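Local coordinates for soluble lytic transglycosylase SLT70 (Escherichia coli, PDB 1QTE), which cleaves the beta-1,4-glycosidic bonds between N-acetylmuramic acid and N-acetylglucosamine in peptidoglycan, forming a 1,6-anhydro bond in the N-acetylmuramic acid, at residues A471-R476 against K589-Y594; R448-Y453 against A596-F601. All blocks are in the same frame, centred on the assembly; numbering follows the deposited sequence.

Contact 1: A471-R476 against K589-Y594; sequences AMAIAR and KNVLAY. With DAL (D-alanine), chain Q.
Ala473 faces Val591 and Tyr594 where helices 468-479 and 582-601 come together, the axes of the two short segments passing 8.5 Å apart at 133°. A bare methyl suits this tight spot: the CA atoms of Ala473 and Tyr594 are 5.1 Å apart, and Ala473 CB reaches Val591 O at 3.6 Å as well as Tyr594 CB. Beside it, Ile474 extends CD1 to both methyls of branched Val591, the nearer being CG1 at 3.8 Å. Arg476, its CG anti to the backbone N (chi1 170°), sends its chain across Tyr594, with CG 3.7 Å from CD2 of that ring. Tyr594 CE2 lies over a face of the Arg476 guanidinium, whose edge is turned to the D-alanine carboxylate. Arg476 NH1 donates to D-alanine OXT at 3.0 Å and Arg476 NH2 to O of the same carboxylate at 2.8 Å, a fork that suits arginine's paired N-H groups. The looser flank holds partly exposed Lys589 and Asn590, polar residues turned to Glu577 and Gln477; Asn590 also touches the bound anhydro-N-acetylmuramic acid. Phe457 of helix 454-461 packs on Met472 and Ala475 of one helix, and Phe351 of helix 351-359 on Leu592 of the other.

Contact 2: R448-Y453 against A596-F601; sequences RFPLAY and AYYRYF. With DAL (D-alanine), chain Q; SO4 (sulfate ion), chain C.
An inverse gamma turn centred on Leu451 shapes the loop between helices 445-448 and 454-461, and with Phe449 and Pro450 it packs this loop against Tyr597, Tyr598 and Phe601 in the last turns of helix 582-601. Phe449 fills the middle of the interface. Tyr597 CD2 sits over one face of the Phe449 ring, offset toward the rim and 3.3 Å from Phe449 CE2, with the two planes inclined at 45°. A large flat hydrocarbon suits this place because it meets the tyrosine on one part of its surface while CE2 also lies over the centre of the Arg448 guanidinium. Leu451 and Tyr598 run alongside each other in opposing senses, which puts Leu451 CD2 at the edge of the ring, in its plane, 3.6 Å from Tyr598 CD1. The Tyr598 hydroxyl gives its hydrogen to Pro450 O at 2.8 Å, approaching from 31° outside the carbonyl plane, and accepts a bond from Trp481 NE1. A phenylalanine at Tyr598 would probably leave Pro450 O without this donor and Trp481 NE1 without its acceptor, so that the loop would be held to the helix by packing alone at this point. Arg448 bends at chi3 (61°), which brings its guanidinium round to the ligands. Arg448 NH2 serves two acceptors, D-alanine O at 3.0 Å and sulfate O4 at 3.1 Å, so a single arginine joins the bound amino acid to the anion, which probably came from the crystallisation liquor. Sulfate O2 is gripped from two sides of the interface, by Arg448 NH1 at 3.0 Å and by Tyr597 OH at 2.6 Å.

Along the chain the order is 448-453, 471-476, 589-594, 596-601, so both segments of contact 1 fall between those of contact 2. The contacts lie about 9 Å apart, centre to centre, and both use successive turns of helix 582-601, which receives helix 468-479 and then the 448-453 loop. The two contacts also meet directly: Arg476 NE probably bonds Arg448 O at 2.8 Å, and the rings of Tyr594 and Phe449 pack together. Each contact contributes one arginine to the same D-alanine carboxylate. Segments distant in sequence together hold the D-alanine, consistent with a site for the peptide part of peptidoglycan, near the predicted active-site Glu478, which lies close to Ile474.

Contact 1: A471-R476 against K589-Y594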
loop_
_atom_site.group_PDB
_atom_site.type_symbol
_atom_site.label_atom_id
_atom_site.label_comp_id
_atom_site.label_asym_id
_atom_site.label_seq_id
_atom_site.Cartn_x
_atom_site.Cartn_y
_atom_site.Cartn_z
ATOM N N ALA A 471 -4.338 21.075 5.767
ATOM C CA ALA A 471 -5.144 19.998 6.364
ATOM C C ALA A 471 -5.780 19.147 5.273
ATOM O O ALA A 471 -5.860 17.920 5.384
ATOM C CB ALA A 471 -6.218 20.577 7.273
ATOM N N MET A 472 -6.209 19.805 4.199
ATOM C CA MET A 472 -6.819 19.101 3.072
ATOM C C MET A 472 -5.804 18.229 2.333
ATOM O O MET A 472 -6.127 17.107 1.937
ATOM C CB MET A 472 -7.520 20.086 2.137
ATOM C CG MET A 472 -8.773 20.687 2.789
ATOM S SD MET A 472 -9.541 22.014 1.841
ATOM C CE MET A 472 -10.478 21.042 0.636
ATOM N N ALA A 473 -4.572 18.724 2.194
ATOM C CA ALA A 473 -3.494 17.975 1.543
ATOM C C ALA A 473 -3.223 16.684 2.311
ATOM O O ALA A 473 -3.038 15.620 1.712
ATOM C CB ALA A 473 -2.217 18.825 1.488
ATOM N N ILE A 474 -3.148 16.797 3.637
ATOM C CA ILE A 474 -2.915 15.652 4.507
ATOM C C ILE A 474 -4.047 14.634 4.314
ATOM O O ILE A 474 -3.795 13.445 4.111
ATOM C CB ILE A 474 -2.850 16.098 6.001
ATOM C CG1 ILE A 474 -1.552 16.887 6.267
ATOM C CG2 ILE A 474 -3.003 14.890 6.942
ATOM C CD1 ILE A 474 -0.280 16.026 6.402
ATOM N N ALA A 475 -5.294 15.102 4.362
ATOM C CA ALA A 475 -6.449 14.219 4.181
ATOM C C ALA A 475 -6.421 13.523 2.812
ATOM O O ALA A 475 -6.644 12.308 2.718
ATOM C CB ALA A 475 -7.744 15.000 4.366
ATOM N N ARG A 476 -6.111 14.287 1.767
ATOM C CA ARG A 476 -6.029 13.763 0.400
ATOM C C ARG A 476 -5.022 12.611 0.323
ATOM O O ARG A 476 -5.315 11.556 -0.247
ATOM C CB ARG A 476 -5.620 14.879 -0.564
ATOM C CG ARG A 476 -5.274 14.425 -1.977
ATOM C CD ARG A 476 -6.443 13.718 -2.656
ATOM N NE ARG A 476 -6.126 13.363 -4.037
ATOM C CZ ARG A 476 -5.364 12.334 -4.406
ATOM N NH1 ARG A 476 -4.855 11.511 -3.503
ATOM N NH2 ARG A 476 -5.139 12.105 -5.689
ATOM N N LYS A 589 6.800 14.419 0.443
ATOM C CA LYS A 589 6.857 14.937 -0.920
ATOM C C LYS A 589 5.444 15.122 -1.482
ATOM O O LYS A 589 5.105 16.188 -2.001
ATOM C CB LYS A 589 7.666 13.995 -1.822
ATOM C CG LYS A 589 9.160 13.977 -1.526
ATOM C CD LYS A 589 9.877 13.007 -2.435
ATOM C CE LYS A 589 11.382 13.025 -2.221
ATOM N NZ LYS A 589 12.047 12.002 -3.104
ATOM N N ASN A 590 4.613 14.097 -1.336
ATOM C CA ASN A 590 3.235 14.160 -1.829
ATOM C C ASN A 590 2.456 15.281 -1.145
ATOM O O ASN A 590 1.820 16.086 -1.813
ATOM C CB ASN A 590 2.486 12.842 -1.580
ATOM C CG ASN A 590 2.884 11.742 -2.531
ATOM O OD1 ASN A 590 3.667 11.947 -3.457
ATOM N ND2 ASN A 590 2.318 10.560 -2.324
ATOM N N VAL A 591 2.514 15.341 0.184
ATOM C CA VAL A 591 1.757 16.367 0.914
ATOM C C VAL A 591 2.141 17.799 0.535
ATOM O O VAL A 591 1.263 18.657 0.409
ATOM C CB VAL A 591 1.820 16.180 2.468
ATOM C CG1 VAL A 591 1.154 17.372 3.176
ATOM C CG2 VAL A 591 1.098 14.896 2.869
ATOM N N LEU A 592 3.440 18.058 0.364
ATOM C CA LEU A 592 3.895 19.394 -0.017
ATOM C C LEU A 592 3.379 19.733 -1.420
ATOM O O LEU A 592 2.915 20.845 -1.657
ATOM C CB LEU A 592 5.425 19.502 0.050
ATOM C CG LEU A 592 6.039 19.328 1.450
ATOM C CD1 LEU A 592 7.553 19.498 1.374
ATOM C CD2 LEU A 592 5.440 20.320 2.439
ATOM N N ALA A 593 3.432 18.761 -2.329
ATOM C CA ALA A 593 2.933 18.970 -3.691
ATOM C C ALA A 593 1.414 19.202 -3.670
ATOM O O ALA A 593 0.916 20.136 -4.314
ATOM C CB ALA A 593 3.275 17.774 -4.580
ATOM N N TYR A 594 0.699 18.414 -2.865
ATOM C CA TYR A 594 -0.760 18.527 -2.768
ATOM C C TYR A 594 -1.209 19.844 -2.150
ATOM O O TYR A 594 -2.239 20.389 -2.543
ATOM C CB TYR A 594 -1.365 17.376 -1.965
ATOM C CG TYR A 594 -1.188 15.994 -2.560
ATOM C CD1 TYR A 594 -0.599 15.804 -3.813
ATOM C CD2 TYR A 594 -1.588 14.873 -1.843
ATOM C CE1 TYR A 594 -0.409 14.513 -4.334
ATOM C CE2 TYR A 594 -1.408 13.601 -2.341
ATOM C CZ TYR A 594 -0.819 13.419 -3.585
ATOM O OH TYR A 594 -0.649 12.135 -4.056
HETATM N N DAL Q . -1.907 7.322 -5.895
HETATM C CA DAL Q . -1.889 8.551 -6.684
HETATM C CB DAL Q . -0.492 9.172 -6.647
HETATM C C DAL Q . -2.929 9.559 -6.215
HETATM O O DAL Q . -3.304 10.425 -7.031
HETATM O OXT DAL Q . -3.356 9.469 -5.048
#

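Contact 2: R448-Y453 against A596-F601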
loop_
_atom_site.group_PDB
_atom_site.type_symbol
_atom_site.label_atom_id
_atom_site.label_comp_id
_atom_site.label_asym_id
_atom_site.label_seq_id
_atom_site.Cartn_x
_atom_site.Cartn_y
_atom_site.Cartn_z
ATOM N N ARG A 448 -8.486 15.335 -9.582
ATOM C CA ARG A 448 -7.566 14.629 -8.696
ATOM C C ARG A 448 -7.518 15.260 -7.312
ATOM O O ARG A 448 -7.259 14.574 -6.327
ATOM C CB ARG A 448 -6.136 14.629 -9.266
ATOM C CG ARG A 448 -5.935 13.849 -10.571
ATOM C CD ARG A 448 -4.441 13.735 -10.931
ATOM N NE ARG A 448 -3.706 13.032 -9.887
ATOM C CZ ARG A 448 -2.460 13.309 -9.508
ATOM N NH1 ARG A 448 -1.739 14.233 -10.134
ATOM N NH2 ARG A 448 -1.913 12.611 -8.525
ATOM N N PHE A 449 -7.756 16.568 -7.240
ATOM C CA PHE A 449 -7.695 17.282 -5.969
ATOM C C PHE A 449 -8.930 18.144 -5.715
ATOM O O PHE A 449 -8.853 19.380 -5.642
ATOM C CB PHE A 449 -6.405 18.110 -5.929
ATOM C CG PHE A 449 -5.163 17.280 -6.132
ATOM C CD1 PHE A 449 -4.640 16.525 -5.080
ATOM C CD2 PHE A 449 -4.584 17.160 -7.394
ATOM C CE1 PHE A 449 -3.574 15.659 -5.287
ATOM C CE2 PHE A 449 -3.513 16.294 -7.612
ATOM C CZ PHE A 449 -3.010 15.540 -6.553
ATOM N N PRO A 450 -10.091 17.492 -5.538
ATOM C CA PRO A 450 -11.339 18.214 -5.290
ATOM C C PRO A 450 -11.365 18.900 -3.928
ATOM O O PRO A 450 -10.718 18.452 -2.980
ATOM C CB PRO A 450 -12.390 17.113 -5.392
ATOM C CG PRO A 450 -11.676 15.897 -4.895
ATOM C CD PRO A 450 -10.302 16.029 -5.524
ATOM N N LEU A 451 -12.075 20.021 -3.850
ATOM C CA LEU A 451 -12.197 20.763 -2.601
ATOM C C LEU A 451 -13.228 20.081 -1.692
ATOM O O LEU A 451 -14.266 20.659 -1.360
ATOM C CB LEU A 451 -12.601 22.209 -2.889
ATOM C CG LEU A 451 -11.528 23.042 -3.588
ATOM C CD1 LEU A 451 -12.057 24.434 -3.871
ATOM C CD2 LEU A 451 -10.288 23.111 -2.708
ATOM N N ALA A 452 -12.885 18.879 -1.239
ATOM C CA ALA A 452 -13.754 18.071 -0.402
ATOM C C ALA A 452 -13.936 18.540 1.036
ATOM O O ALA A 452 -12.968 18.888 1.719
ATOM C CB ALA A 452 -13.283 16.629 -0.427
ATOM N N TYR A 453 -15.192 18.533 1.479
ATOM C CA TYR A 453 -15.564 18.927 2.828
ATOM C C TYR A 453 -15.006 20.312 3.127
ATOM O O TYR A 453 -14.533 20.576 4.228
ATOM C CB TYR A 453 -15.011 17.912 3.833
ATOM C CG TYR A 453 -15.454 16.490 3.544
ATOM C CD1 TYR A 453 -16.688 16.022 3.998
ATOM C CD2 TYR A 453 -14.639 15.619 2.814
ATOM C CE1 TYR A 453 -17.104 14.719 3.734
ATOM C CE2 TYR A 453 -15.042 14.318 2.546
ATOM C CZ TYR A 453 -16.277 13.874 3.011
ATOM O OH TYR A 453 -16.680 12.581 2.770
ATOM N N ALA A 596 0.269 22.648 -2.470
ATOM C CA ALA A 596 0.423 23.641 -3.532
ATOM C C ALA A 596 -0.780 23.593 -4.489
ATOM O O ALA A 596 -1.317 24.641 -4.871
ATOM C CB ALA A 596 1.722 23.418 -4.283
ATOM N N TYR A 597 -1.231 22.383 -4.819
ATOM C CA TYR A 597 -2.388 22.194 -5.702
ATOM C C TYR A 597 -3.636 22.786 -5.033
ATOM O O TYR A 597 -4.436 23.459 -5.685
ATOM C CB TYR A 597 -2.639 20.703 -5.969
ATOM C CG TYR A 597 -1.549 19.972 -6.706
ATOM C CD1 TYR A 597 -0.713 20.630 -7.612
ATOM C CD2 TYR A 597 -1.381 18.603 -6.531
ATOM C CE1 TYR A 597 0.260 19.931 -8.328
ATOM C CE2 TYR A 597 -0.419 17.900 -7.242
ATOM C CZ TYR A 597 0.394 18.564 -8.136
ATOM O OH TYR A 597 1.330 17.854 -8.848
ATOM N N TYR A 598 -3.805 22.528 -3.733
ATOM C CA TYR A 598 -4.955 23.059 -3.014
ATOM C C TYR A 598 -4.917 24.570 -2.914
ATOM O O TYR A 598 -5.953 25.221 -3.023
ATOM C CB TYR A 598 -5.133 22.397 -1.636
ATOM C CG TYR A 598 -5.934 21.117 -1.744
ATOM C CD1 TYR A 598 -7.274 21.155 -2.132
ATOM C CD2 TYR A 598 -5.334 19.868 -1.584
ATOM C CE1 TYR A 598 -7.994 19.982 -2.373
ATOM C CE2 TYR A 598 -6.052 18.682 -1.820
ATOM C CZ TYR A 598 -7.378 18.755 -2.219
ATOM O OH TYR A 598 -8.085 17.601 -2.495
ATOM N N ARG A 599 -3.730 25.133 -2.710
ATOM C CA ARG A 599 -3.607 26.584 -2.643
ATOM C C ARG A 599 -4.016 27.179 -3.985
ATOM O O ARG A 599 -4.697 28.200 -4.031
ATOM C CB ARG A 599 -2.179 26.996 -2.286
ATOM C CG ARG A 599 -1.897 26.916 -0.792
ATOM C CD ARG A 599 -0.428 27.180 -0.469
ATOM N NE ARG A 599 0.032 28.498 -0.916
ATOM C CZ ARG A 599 -0.322 29.653 -0.350
ATOM N NH1 ARG A 599 -1.145 29.665 0.695
ATOM N NH2 ARG A 599 0.150 30.800 -0.832
ATOM N N TYR A 600 -3.646 26.500 -5.069
ATOM C CA TYR A 600 -3.982 26.962 -6.407
ATOM C C TYR A 600 -5.487 26.992 -6.635
ATOM O O TYR A 600 -6.011 27.986 -7.131
ATOM C CB TYR A 600 -3.313 26.094 -7.474
ATOM C CG TYR A 600 -3.765 26.448 -8.871
ATOM C CD1 TYR A 600 -3.204 27.531 -9.554
ATOM C CD2 TYR A 600 -4.801 25.739 -9.485
ATOM C CE1 TYR A 600 -3.669 27.899 -10.816
ATOM C CE2 TYR A 600 -5.276 26.100 -10.736
ATOM C CZ TYR A 600 -4.708 27.175 -11.396
ATOM O OH TYR A 600 -5.176 27.514 -12.640
ATOM N N PHE A 601 -6.171 25.901 -6.290
ATOM C CA PHE A 601 -7.618 25.825 -6.464
ATOM C C PHE A 601 -8.381 26.753 -5.520
ATOM O O PHE A 601 -9.555 27.015 -5.733
ATOM C CB PHE A 601 -8.110 24.374 -6.365
ATOM C CG PHE A 601 -7.731 23.538 -7.548
ATOM C CD1 PHE A 601 -8.124 23.914 -8.832
ATOM C CD2 PHE A 601 -6.925 22.416 -7.398
ATOM C CE1 PHE A 601 -7.709 23.188 -9.947
ATOM C CE2 PHE A 601 -6.510 21.686 -8.503
ATOM C CZ PHE A 601 -6.901 22.076 -9.784
HETATM N N DAL Q . -1.907 7.322 -5.895
HETATM C CA DAL Q . -1.889 8.551 -6.684
HETATM C CB DAL Q . -0.492 9.172 -6.647
HETATM C C DAL Q . -2.929 9.559 -6.215
HETATM O O DAL Q . -3.304 10.425 -7.031
HETATM O OXT DAL Q . -3.356 9.469 -5.048
HETATM S S SO4 C . 1.771 14.507 -8.273
HETATM O O1 SO4 C . 2.400 15.354 -7.239
HETATM O O2 SO4 C . 0.906 15.330 -9.147
HETATM O O3 SO4 C . 2.842 13.887 -9.078
HETATM O O4 SO4 C . 0.956 13.441 -7.651
#